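Local coordinates for protein argonaute (PDB 5G5S) that cleaves single-stranded DNA targets as a DNA-guided endonuclease, using short DNA guides to find complementary strands, and may defend the cell against invading genetic elements, at residues A[348-353]-A[486-491]; A[331-336]-A[477-482]. All blocks are in the same frame, centred on the assembly; numbering follows the deposited sequence.

Contact 1: residues A[348-353]-A[486-491]; sequences DVPEII and LGIKYF
Asp348 and Lys489 face each other as a hydrogen-bonded antiparallel pair, a single bridge between two irregular segments. Lys489 N lies 2.8 Å from Asp348 O, and Asp348 N lies 3.1 Å from Lys489 O. Beyond the bridge most of the contact is apolar. Val349 and Ile488 run side by side and point the same way, with Val349 CG2 4.0 Å from Ile488 CG2; two beta-branched residues suit this place because each offers a broad, stiff flank close to the backbone. Ile353 brings CD1 to within 3.8 Å of Ile488 CD1 and also touches Leu486 O and CB. Ile353 CG1 sits between its own backbone N and carbonyl carbon (chi1 57°), which carries CD1 to Ile488. Pro350 sets the CG-CD edge of its puckered ring against Gly487 O, CG being 3.3 Å from that oxygen. The same Gly487 O accepts a bond from Lys489 NZ at 2.8 Å, since the lysine chain bends at chi2 (85°) and chi3 and folds back over its own segment. Asp348 OD1 forms a salt bridge with Arg354 rather than with Lys489, whose NZ is not in contact with the carboxylate. Further out, Leu358 of strand 357-365 packs on both Ile353 and Leu486, and Pro346 and Pro396 touch Ile488. The path of 486-491 is set by the end of helix 473-485: Gly487, whose positive phi favours glycine, is the C' residue of a Schellman motif in which Ile488 N bonds to Met483 O. An inverse gamma turn centred on Lys489 follows this helix stop, within the Mid domain.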
ATOM      1  N   ASP A 348      25.427  10.644   1.299  1.00 79.12           N
ATOM      2  CA  ASP A 348      25.485  11.188  -0.060  1.00 80.69           C
ATOM      3  C   ASP A 348      24.380  12.206  -0.323  1.00 82.31           C
ATOM      4  O   ASP A 348      23.237  12.004   0.082  1.00 79.62           O
ATOM      5  CB  ASP A 348      25.445  10.060  -1.123  1.00 83.12           C
ATOM      6  CG  ASP A 348      25.810  10.497  -2.534  1.00100.59           C
ATOM      7  OD1 ASP A 348      26.818  11.232  -2.692  1.00106.34           O
ATOM      8  OD2 ASP A 348      25.127  10.057  -3.487  1.00105.19           O
ATOM      9  N   VAL A 349      24.733  13.292  -1.019  1.00 80.77           N
ATOM     10  CA  VAL A 349      23.838  14.373  -1.442  1.00 79.47           C
ATOM     11  C   VAL A 349      23.902  14.390  -2.994  1.00 86.29           C
ATOM     12  O   VAL A 349      25.017  14.381  -3.532  1.00 90.53           O
ATOM     13  CB  VAL A 349      24.252  15.742  -0.818  1.00 85.51           C
ATOM     14  CG1 VAL A 349      23.374  16.884  -1.331  1.00 84.73           C
ATOM     15  CG2 VAL A 349      24.220  15.693   0.708  1.00 83.82           C
ATOM     16  N   PRO A 350      22.761  14.380  -3.737  1.00 80.09           N
ATOM     17  CA  PRO A 350      22.852  14.380  -5.213  1.00 81.94           C
ATOM     18  C   PRO A 350      23.593  15.595  -5.764  1.00 91.84           C
ATOM     19  O   PRO A 350      23.492  16.675  -5.179  1.00 92.08           O
ATOM     20  CB  PRO A 350      21.386  14.363  -5.664  1.00 80.02           C
ATOM     21  CG  PRO A 350      20.631  13.855  -4.492  1.00 80.28           C
ATOM     22  CD  PRO A 350      21.352  14.369  -3.292  1.00 76.85           C
ATOM     23  N   GLU A 351      24.354  15.407  -6.871  1.00 93.45           N
ATOM     24  CA  GLU A 351      25.154  16.443  -7.539  1.00 98.86           C
ATOM     25  C   GLU A 351      24.337  17.683  -7.948  1.00104.92           C
ATOM     26  O   GLU A 351      24.870  18.797  -7.932  1.00108.08           O
ATOM     27  CB  GLU A 351      25.897  15.861  -8.746  1.00103.92           C
ATOM     28  N   ILE A 352      23.043  17.484  -8.281  1.00 99.18           N
ATOM     29  CA  ILE A 352      22.095  18.528  -8.679  1.00 99.36           C
ATOM     30  C   ILE A 352      21.830  19.571  -7.569  1.00102.40           C
ATOM     31  O   ILE A 352      21.511  20.718  -7.889  1.00103.93           O
ATOM     32  CB  ILE A 352      20.780  17.871  -9.161  1.00 99.29           C
ATOM     33  N   ILE A 353      21.944  19.163  -6.278  1.00 96.05           N
ATOM     34  CA  ILE A 353      21.726  20.013  -5.095  1.00 95.05           C
ATOM     35  C   ILE A 353      22.918  20.067  -4.095  1.00100.38           C
ATOM     36  O   ILE A 353      22.783  20.662  -3.018  1.00 98.36           O
ATOM     37  CB  ILE A 353      20.358  19.753  -4.392  1.00 93.64           C
ATOM     38  CG1 ILE A 353      20.185  18.280  -3.951  1.00 90.71           C
ATOM     39  CG2 ILE A 353      19.179  20.245  -5.235  1.00 94.19           C
ATOM     40  CD1 ILE A 353      19.908  18.116  -2.494  1.00 94.55           C
ATOM     41  N   LEU A 486      14.431  15.730  -0.896  1.00 62.49           N
ATOM     42  CA  LEU A 486      15.551  16.275  -1.669  1.00 64.91           C
ATOM     43  C   LEU A 486      16.541  15.193  -2.140  1.00 68.55           C
ATOM     44  O   LEU A 486      17.630  15.518  -2.618  1.00 70.54           O
ATOM     45  CB  LEU A 486      16.253  17.434  -0.933  1.00 66.97           C
ATOM     46  CG  LEU A 486      15.436  18.721  -0.760  1.00 72.10           C
ATOM     47  CD1 LEU A 486      15.999  19.565   0.356  1.00 74.03           C
ATOM     48  CD2 LEU A 486      15.350  19.525  -2.061  1.00 74.46           C
ATOM     49  N   GLY A 487      16.122  13.922  -2.032  1.00 63.47           N
ATOM     50  CA  GLY A 487      16.889  12.741  -2.423  1.00 62.66           C
ATOM     51  C   GLY A 487      18.209  12.584  -1.702  1.00 67.87           C
ATOM     52  O   GLY A 487      19.126  11.949  -2.221  1.00 69.62           O
ATOM     53  N   ILE A 488      18.324  13.170  -0.509  1.00 65.22           N
ATOM     54  CA  ILE A 488      19.542  13.096   0.297  1.00 67.27           C
ATOM     55  C   ILE A 488      19.602  11.739   1.005  1.00 68.75           C
ATOM     56  O   ILE A 488      18.684  11.384   1.739  1.00 67.25           O
ATOM     57  CB  ILE A 488      19.698  14.327   1.252  1.00 70.98           C
ATOM     58  CG1 ILE A 488      19.884  15.622   0.428  1.00 73.02           C
ATOM     59  CG2 ILE A 488      20.867  14.133   2.236  1.00 73.92           C
ATOM     60  CD1 ILE A 488      19.602  16.952   1.145  1.00 74.26           C
ATOM     61  N   LYS A 489      20.680  10.985   0.758  1.00 65.21           N
ATOM     62  CA  LYS A 489      20.926   9.668   1.348  1.00 63.40           C
ATOM     63  C   LYS A 489      21.570   9.916   2.698  1.00 67.21           C
ATOM     64  O   LYS A 489      22.790   9.852   2.823  1.00 69.08           O
ATOM     65  CB  LYS A 489      21.864   8.834   0.442  1.00 66.94           C
ATOM     66  CG  LYS A 489      21.173   8.169  -0.721  1.00 72.11           C
ATOM     67  CD  LYS A 489      21.024   9.071  -1.919  1.00 78.87           C
ATOM     68  CE  LYS A 489      19.766   8.735  -2.673  1.00 73.97           C
ATOM     69  NZ  LYS A 489      19.589   9.667  -3.802  1.00 84.24           N
ATOM     70  N   TYR A 490      20.756  10.262   3.696  1.00 63.17           N
ATOM     71  CA  TYR A 490      21.276  10.595   5.020  1.00 65.23           C
ATOM     72  C   TYR A 490      21.852   9.400   5.787  1.00 72.85           C
ATOM     73  O   TYR A 490      23.024   9.420   6.176  1.00 75.90           O
ATOM     74  CB  TYR A 490      20.249  11.377   5.853  1.00 63.57           C
ATOM     75  CG  TYR A 490      20.876  12.524   6.603  1.00 66.87           C
ATOM     76  CD1 TYR A 490      21.711  12.295   7.696  1.00 71.14           C
ATOM     77  CD2 TYR A 490      20.674  13.838   6.200  1.00 67.76           C
ATOM     78  CE1 TYR A 490      22.314  13.349   8.378  1.00 74.46           C
ATOM     79  CE2 TYR A 490      21.254  14.901   6.887  1.00 71.14           C
ATOM     80  CZ  TYR A 490      22.081  14.653   7.971  1.00 79.43           C
ATOM     81  OH  TYR A 490      22.675  15.693   8.636  1.00 81.03           O
ATOM     82  N   PHE A 491      21.044   8.362   5.969  1.00 67.70           N
ATOM     83  CA  PHE A 491      21.435   7.165   6.705  1.00 68.78           C
ATOM     84  C   PHE A 491      21.357   5.922   5.831  1.00 72.19           C
ATOM     85  O   PHE A 491      20.565   5.876   4.889  1.00 70.72           O
ATOM     86  CB  PHE A 491      20.577   7.006   7.985  1.00 69.39           C
ATOM     87  CG  PHE A 491      19.085   7.012   7.758  1.00 67.38           C
ATOM     88  CD1 PHE A 491      18.372   8.206   7.740  1.00 69.38           C
ATOM     89  CD2 PHE A 491      18.387   5.823   7.577  1.00 67.69           C
ATOM     90  CE1 PHE A 491      16.992   8.212   7.497  1.00 68.35           C
ATOM     91  CE2 PHE A 491      17.007   5.828   7.348  1.00 68.07           C
ATOM     92  CZ  PHE A 491      16.322   7.022   7.296  1.00 65.41           C
TER

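Contact 2: residues A[331-336]-A[477-482]; sequences TLFTWI and NLLIQI
Leu479 and Ile480 lie on helix 473-485 of the Mid domain, which is built round the parallel sheet of strands 397-407, 357-365, 428-434 and 456-462; the 331-336 loop packs on this helix without a hydrogen bond between the two segments. The aromatic part is a CH-pi contact: Leu479 CB stands 3.6 Å from the centroid of the Phe333 ring, only 9° off its normal. With CG anti to its carbonyl carbon (chi1 -60°), Phe333 extends its ring to the helix, where a flat face can lie on a methylene group. The other apolar contacts flank it. Ile480 CG1 is 4.0 Å from Phe333 CE2 and equally far from Leu332 CD2, so one methylene serves two partners. Ile336 and Leu479 meet tip to tip: leucine is long enough that, with CB over the ring, its CD1 reaches on to both the ring and Ile336 CG1 (3.8 Å). Polar bonds shape the loop and tie it down: Thr334 OG1 gives a bond to Thr331 O, and Phe333 N bonds to Asn476 OD1 on the helix. Separately, Gln481 of the helix, a guide-DNA contact, bonds through OE1 to Leu673 N. The indole of Trp335 covers the loop backbone, with Phe333 CA 3.6 Å above its plane, toward the rim.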
ATOM      1  N   THR A 331      17.189  11.054  16.876  1.00 76.06           N
ATOM      2  CA  THR A 331      18.321  11.889  17.290  1.00 77.59           C
ATOM      3  C   THR A 331      19.169  12.375  16.093  1.00 80.95           C
ATOM      4  O   THR A 331      20.292  12.838  16.298  1.00 82.00           O
ATOM      5  CB  THR A 331      19.197  11.163  18.329  1.00 85.62           C
ATOM      6  OG1 THR A 331      19.715   9.965  17.750  1.00 84.32           O
ATOM      7  CG2 THR A 331      18.466  10.881  19.647  1.00 84.50           C
ATOM      8  N   LEU A 332      18.640  12.279  14.853  1.00 75.26           N
ATOM      9  CA  LEU A 332      19.378  12.704  13.659  1.00 74.43           C
ATOM     10  C   LEU A 332      19.665  14.214  13.620  1.00 79.41           C
ATOM     11  O   LEU A 332      20.755  14.620  13.207  1.00 78.74           O
ATOM     12  CB  LEU A 332      18.654  12.244  12.383  1.00 71.99           C
ATOM     13  CG  LEU A 332      19.492  12.088  11.111  1.00 75.57           C
ATOM     14  CD1 LEU A 332      20.510  10.984  11.253  1.00 75.84           C
ATOM     15  CD2 LEU A 332      18.611  11.748   9.938  1.00 75.63           C
ATOM     16  N   PHE A 333      18.685  15.030  14.057  1.00 77.21           N
ATOM     17  CA  PHE A 333      18.778  16.493  14.076  1.00 78.70           C
ATOM     18  C   PHE A 333      18.572  17.073  15.477  1.00 85.60           C
ATOM     19  O   PHE A 333      18.061  18.185  15.613  1.00 87.42           O
ATOM     20  CB  PHE A 333      17.807  17.122  13.060  1.00 78.91           C
ATOM     21  CG  PHE A 333      18.049  16.717  11.625  1.00 78.23           C
ATOM     22  CD1 PHE A 333      18.944  17.421  10.827  1.00 81.96           C
ATOM     23  CD2 PHE A 333      17.368  15.642  11.065  1.00 76.86           C
ATOM     24  CE1 PHE A 333      19.158  17.051   9.495  1.00 81.24           C
ATOM     25  CE2 PHE A 333      17.585  15.272   9.736  1.00 78.16           C
ATOM     26  CZ  PHE A 333      18.479  15.978   8.961  1.00 77.31           C
ATOM     27  N   THR A 334      18.988  16.338  16.517  1.00 83.29           N
ATOM     28  CA  THR A 334      18.891  16.811  17.899  1.00 86.98           C
ATOM     29  C   THR A 334      19.878  17.967  18.165  1.00 93.75           C
ATOM     30  O   THR A 334      19.622  18.810  19.028  1.00 94.62           O
ATOM     31  CB  THR A 334      18.955  15.648  18.889  1.00103.70           C
ATOM     32  OG1 THR A 334      19.845  14.653  18.376  1.00106.41           O
ATOM     33  CG2 THR A 334      17.581  15.028  19.139  1.00102.48           C
ATOM     34  N   TRP A 335      20.955  18.037  17.345  1.00 91.48           N
ATOM     35  CA  TRP A 335      21.996  19.064  17.344  1.00 94.64           C
ATOM     36  C   TRP A 335      21.485  20.443  16.879  1.00101.09           C
ATOM     37  O   TRP A 335      22.207  21.439  16.999  1.00104.93           O
ATOM     38  CB  TRP A 335      23.223  18.611  16.531  1.00 93.54           C
ATOM     39  CG  TRP A 335      22.901  18.107  15.156  1.00 91.96           C
ATOM     40  CD1 TRP A 335      22.668  16.811  14.791  1.00 92.24           C
ATOM     41  CD2 TRP A 335      22.771  18.890  13.965  1.00 91.86           C
ATOM     42  NE1 TRP A 335      22.406  16.739  13.441  1.00 89.88           N
ATOM     43  CE2 TRP A 335      22.459  18.002  12.909  1.00 92.98           C
ATOM     44  CE3 TRP A 335      22.887  20.264  13.682  1.00 95.72           C
ATOM     45  CZ2 TRP A 335      22.264  18.440  11.591  1.00 91.66           C
ATOM     46  CZ3 TRP A 335      22.687  20.697  12.381  1.00 96.71           C
ATOM     47  CH2 TRP A 335      22.374  19.794  11.353  1.00 94.42           C
ATOM     48  N   ILE A 336      20.240  20.501  16.366  1.00 95.10           N
ATOM     49  CA  ILE A 336      19.588  21.746  15.939  1.00 95.57           C
ATOM     50  C   ILE A 336      19.299  22.592  17.186  1.00103.46           C
ATOM     51  O   ILE A 336      19.567  23.788  17.176  1.00107.09           O
ATOM     52  CB  ILE A 336      18.318  21.454  15.069  1.00 94.48           C
ATOM     53  CG1 ILE A 336      18.687  20.775  13.717  1.00 91.31           C
ATOM     54  CG2 ILE A 336      17.404  22.688  14.877  1.00 96.03           C
ATOM     55  CD1 ILE A 336      19.249  21.654  12.600  1.00 92.25           C
ATOM     56  N   ASN A 477      11.716  15.286  12.771  1.00 67.08           N
ATOM     57  CA  ASN A 477      10.904  14.565  11.788  1.00 64.42           C
ATOM     58  C   ASN A 477      10.663  15.354  10.512  1.00 67.02           C
ATOM     59  O   ASN A 477      10.584  14.764   9.437  1.00 66.11           O
ATOM     60  CB  ASN A 477       9.583  14.099  12.391  1.00 64.57           C
ATOM     61  CG  ASN A 477       9.724  12.976  13.382  1.00 77.72           C
ATOM     62  OD1 ASN A 477      10.735  12.271  13.432  1.00 74.81           O
ATOM     63  ND2 ASN A 477       8.695  12.774  14.183  1.00 68.20           N
ATOM     64  N   LEU A 478      10.542  16.674  10.628  1.00 64.42           N
ATOM     65  CA  LEU A 478      10.342  17.563   9.490  1.00 63.43           C
ATOM     66  C   LEU A 478      11.601  17.576   8.640  1.00 67.40           C
ATOM     67  O   LEU A 478      11.502  17.473   7.424  1.00 67.52           O
ATOM     68  CB  LEU A 478       9.974  18.991   9.958  1.00 65.15           C
ATOM     69  CG  LEU A 478       9.883  20.075   8.871  1.00 69.79           C
ATOM     70  CD1 LEU A 478       8.762  19.775   7.876  1.00 67.83           C
ATOM     71  CD2 LEU A 478       9.732  21.467   9.487  1.00 73.21           C
ATOM     72  N   LEU A 479      12.779  17.684   9.280  1.00 64.82           N
ATOM     73  CA  LEU A 479      14.064  17.679   8.587  1.00 64.67           C
ATOM     74  C   LEU A 479      14.355  16.344   7.915  1.00 67.32           C
ATOM     75  O   LEU A 479      14.843  16.358   6.789  1.00 66.51           O
ATOM     76  CB  LEU A 479      15.221  18.167   9.481  1.00 66.77           C
ATOM     77  CG  LEU A 479      15.197  19.666   9.822  1.00 72.45           C
ATOM     78  CD1 LEU A 479      16.222  20.007  10.883  1.00 74.01           C
ATOM     79  CD2 LEU A 479      15.402  20.534   8.568  1.00 75.46           C
ATOM     80  N   ILE A 480      13.969  15.202   8.555  1.00 64.32           N
ATOM     81  CA  ILE A 480      14.113  13.853   7.993  1.00 63.51           C
ATOM     82  C   ILE A 480      13.348  13.774   6.665  1.00 67.11           C
ATOM     83  O   ILE A 480      13.894  13.317   5.657  1.00 64.85           O
ATOM     84  CB  ILE A 480      13.646  12.741   8.987  1.00 66.08           C
ATOM     85  CG1 ILE A 480      14.653  12.576  10.149  1.00 68.00           C
ATOM     86  CG2 ILE A 480      13.434  11.396   8.247  1.00 64.15           C
ATOM     87  CD1 ILE A 480      14.109  11.905  11.373  1.00 74.40           C
ATOM     88  N   GLN A 481      12.092  14.255   6.678  1.00 65.53           N
ATOM     89  CA  GLN A 481      11.226  14.251   5.508  1.00 65.01           C
ATOM     90  C   GLN A 481      11.705  15.178   4.399  1.00 69.19           C
ATOM     91  O   GLN A 481      11.634  14.786   3.237  1.00 68.46           O
ATOM     92  CB  GLN A 481       9.755  14.475   5.890  1.00 66.50           C
ATOM     93  CG  GLN A 481       8.814  14.039   4.774  1.00 73.62           C
ATOM     94  CD  GLN A 481       7.479  13.553   5.243  1.00 75.65           C
ATOM     95  OE1 GLN A 481       7.347  12.888   6.269  1.00 66.04           O
ATOM     96  NE2 GLN A 481       6.467  13.812   4.437  1.00 66.77           N
ATOM     97  N   ILE A 482      12.252  16.367   4.757  1.00 66.34           N
ATOM     98  CA  ILE A 482      12.818  17.339   3.813  1.00 66.54           C
ATOM     99  C   ILE A 482      14.013  16.713   3.074  1.00 70.65           C
ATOM    100  O   ILE A 482      14.091  16.822   1.845  1.00 71.36           O
ATOM    101  CB  ILE A 482      13.156  18.688   4.515  1.00 71.46           C
ATOM    102  CG1 ILE A 482      11.865  19.474   4.843  1.00 71.58           C
ATOM    103  CG2 ILE A 482      14.140  19.536   3.689  1.00 74.19           C
ATOM    104  CD1 ILE A 482      12.042  20.824   5.692  1.00 74.67           C
TER

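In the fold
Helix 473-485 joins the two contacts: contact 2 packs on the middle of the helix, and contact 1 begins where it ends. Their centres are 15 Å apart, and Tyr490 bridges them, its ring edge-to-face with Phe333 and its CE2 3.6 Å from Phe333 CZ, while Tyr490 CD1 lies 3.9 Å from Leu332 CD2. The segments alternate along the chain, so the loop preceding strand 357-365 touches both the body and the exit of the helix. The guide 5'-phosphate site is nearby: Gln481, which contacts guide DNA, lies on the helix segment of contact 2, and Leu486 is about 9 Å (side chain to side chain) from Gln459, a metal ligand in a structure of this protein.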